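Uncharacterized protein Atu1735 (Agrobacterium tumefaciens, PDB 2PPX) is of unknown function but probably binds DNA through a helix-turn-helix domain resembling those of XRE-family transcriptional regulators. Local coordinates at residues 55-58 against 59-63. Sequence-based numbering, arbitrary orientation. Where two conformers were deposited one is given.
Sequences IPLG and TLRDW. With SO4 (sulfate ion), chain C.
P56 and L60 close the first turn of helix 57-64, which follows helix 46-53 in the helix-turn-helix unit and so probably corresponds to its recognition helix. Backbone bonds: with P56 at the N-cap, L60 N donates to P56 O (3.1 Å, 169° at the hydrogen); R61 N to L57 O and D62 N to G58 O (2.8 Å) continue the turn. Apolar packing: I55 CG2, anti to its own N (CG1 at chi1 -62°), packs against W63 CZ3 at 3.8 Å, approaching the indole obliquely, and against L60 CB at 4.1 Å, with I35 of helix 34-41 touching all three side chains. Polar contacts: the G58 and T59 amides of each copy bond to the D62 carboxylate of the second subunit, and the exchange is mutual. The extended R61 chain carries its guanidinium across L57, whose CG sits 3.5 Å above the centre of one face; NE is hydrogen-bonded to Q46 and NH2 forms a salt bridge with E47. At the guanidinium edge a sulfate, probably from the crystallisation liquor and also held by R67 of the second subunit, receives NH1 on O3 (2.9 Å) and NH2 on O1 (3.1 Å).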
loop_
_atom_site.group_PDB
_atom_site.type_symbol
_atom_site.label_atom_id
_atom_site.label_comp_id
_atom_site.label_asym_id
_atom_site.label_seq_id
_atom_site.Cartn_x
_atom_site.Cartn_y
_atom_site.Cartn_z
ATOM N N ILE A 55 4.767 -11.192 -4.969
ATOM C CA ILE A 55 4.858 -10.320 -3.789
ATOM C C ILE A 55 6.317 -9.844 -3.705
ATOM O O ILE A 55 7.218 -10.654 -3.592
ATOM C CB ILE A 55 4.454 -11.048 -2.523
ATOM C CG1 ILE A 55 2.968 -11.508 -2.621
ATOM C CG2 ILE A 55 4.680 -10.164 -1.262
ATOM C CD1 ILE A 55 2.620 -12.561 -1.632
ATOM N N PRO A 56 6.541 -8.533 -3.784
ATOM C CA PRO A 56 7.935 -8.021 -3.811
ATOM C C PRO A 56 8.677 -8.525 -2.557
ATOM O O PRO A 56 8.087 -8.679 -1.488
ATOM C CB PRO A 56 7.759 -6.487 -3.798
ATOM C CG PRO A 56 6.364 -6.268 -4.327
ATOM C CD PRO A 56 5.542 -7.448 -3.802
ATOM N N LEU A 57 9.928 -8.900 -2.739
ATOM C CA LEU A 57 10.665 -9.642 -1.736
ATOM C C LEU A 57 10.849 -8.858 -0.416
ATOM O O LEU A 57 10.786 -9.446 0.639
ATOM C CB LEU A 57 12.029 -10.010 -2.319
ATOM C CG LEU A 57 12.998 -10.822 -1.485
ATOM C CD1 LEU A 57 12.356 -12.182 -0.980
ATOM C CD2 LEU A 57 14.255 -11.051 -2.320
ATOM N N GLY A 58 11.107 -7.555 -0.501
ATOM C CA GLY A 58 11.290 -6.735 0.695
ATOM C C GLY A 58 10.018 -6.679 1.515
ATOM O O GLY A 58 10.055 -6.866 2.717
ATOM N N THR A 59 8.885 -6.447 0.859
ATOM C CA THR A 59 7.657 -6.446 1.617
ATOM C C THR A 59 7.281 -7.836 2.211
ATOM O O THR A 59 6.799 -7.882 3.347
ATOM C CB THR A 59 6.520 -5.672 0.902
ATOM O OG1 THR A 59 5.571 -5.241 1.878
ATOM C CG2 THR A 59 5.836 -6.509 -0.180
ATOM N N LEU A 60 7.542 -8.931 1.503
ATOM C CA LEU A 60 7.400 -10.282 2.057
ATOM C C LEU A 60 8.224 -10.347 3.355
ATOM O O LEU A 60 7.722 -10.783 4.388
ATOM C CB LEU A 60 7.885 -11.349 1.047
ATOM C CG LEU A 60 7.780 -12.841 1.443
ATOM C CD1 LEU A 60 7.736 -13.740 0.174
ATOM C CD2 LEU A 60 8.995 -13.225 2.253
ATOM N N ARG A 61 9.482 -9.902 3.287
ATOM C CA ARG A 61 10.365 -9.947 4.450
ATOM C C ARG A 61 9.811 -9.054 5.575
ATOM O O ARG A 61 9.831 -9.458 6.739
ATOM C CB ARG A 61 11.806 -9.551 4.065
ATOM C CG ARG A 61 12.516 -10.698 3.312
ATOM C CD ARG A 61 13.772 -10.212 2.612
ATOM N NE ARG A 61 14.474 -11.353 2.037
ATOM C CZ ARG A 61 15.438 -11.267 1.121
ATOM N NH1 ARG A 61 15.812 -10.082 0.639
ATOM N NH2 ARG A 61 16.019 -12.380 0.679
ATOM N N ASP A 62 9.286 -7.874 5.216
ATOM C CA ASP A 62 8.683 -7.020 6.251
ATOM C C ASP A 62 7.529 -7.744 6.948
ATOM O O ASP A 62 7.417 -7.672 8.169
ATOM C CB ASP A 62 8.147 -5.703 5.703
ATOM C CG ASP A 62 9.227 -4.692 5.392
ATOM O OD1 ASP A 62 10.356 -4.752 5.969
ATOM O OD2 ASP A 62 8.899 -3.760 4.595
ATOM N N TRP A 63 6.662 -8.389 6.177
ATOM C CA TRP A 63 5.518 -9.079 6.753
ATOM C C TRP A 63 5.990 -10.221 7.689
ATOM O O TRP A 63 5.488 -10.362 8.823
ATOM C CB TRP A 63 4.554 -9.602 5.681
ATOM C CG TRP A 63 3.910 -8.551 4.819
ATOM C CD1 TRP A 63 3.881 -7.184 5.033
ATOM C CD2 TRP A 63 3.233 -8.777 3.578
ATOM N NE1 TRP A 63 3.221 -6.577 3.998
ATOM C CE2 TRP A 63 2.784 -7.524 3.114
ATOM C CE3 TRP A 63 2.926 -9.927 2.842
ATOM C CZ2 TRP A 63 2.080 -7.374 1.910
ATOM C CZ3 TRP A 63 2.204 -9.785 1.660
ATOM C CH2 TRP A 63 1.809 -8.507 1.200
HETATM S S SO4 C . 18.308 -10.077 -2.035
HETATM O O1 SO4 C . 18.208 -11.315 -1.255
HETATM O O2 SO4 C . 17.935 -10.339 -3.428
HETATM O O3 SO4 C . 17.424 -9.047 -1.498
HETATM O O4 SO4 C . 19.671 -9.565 -1.960
#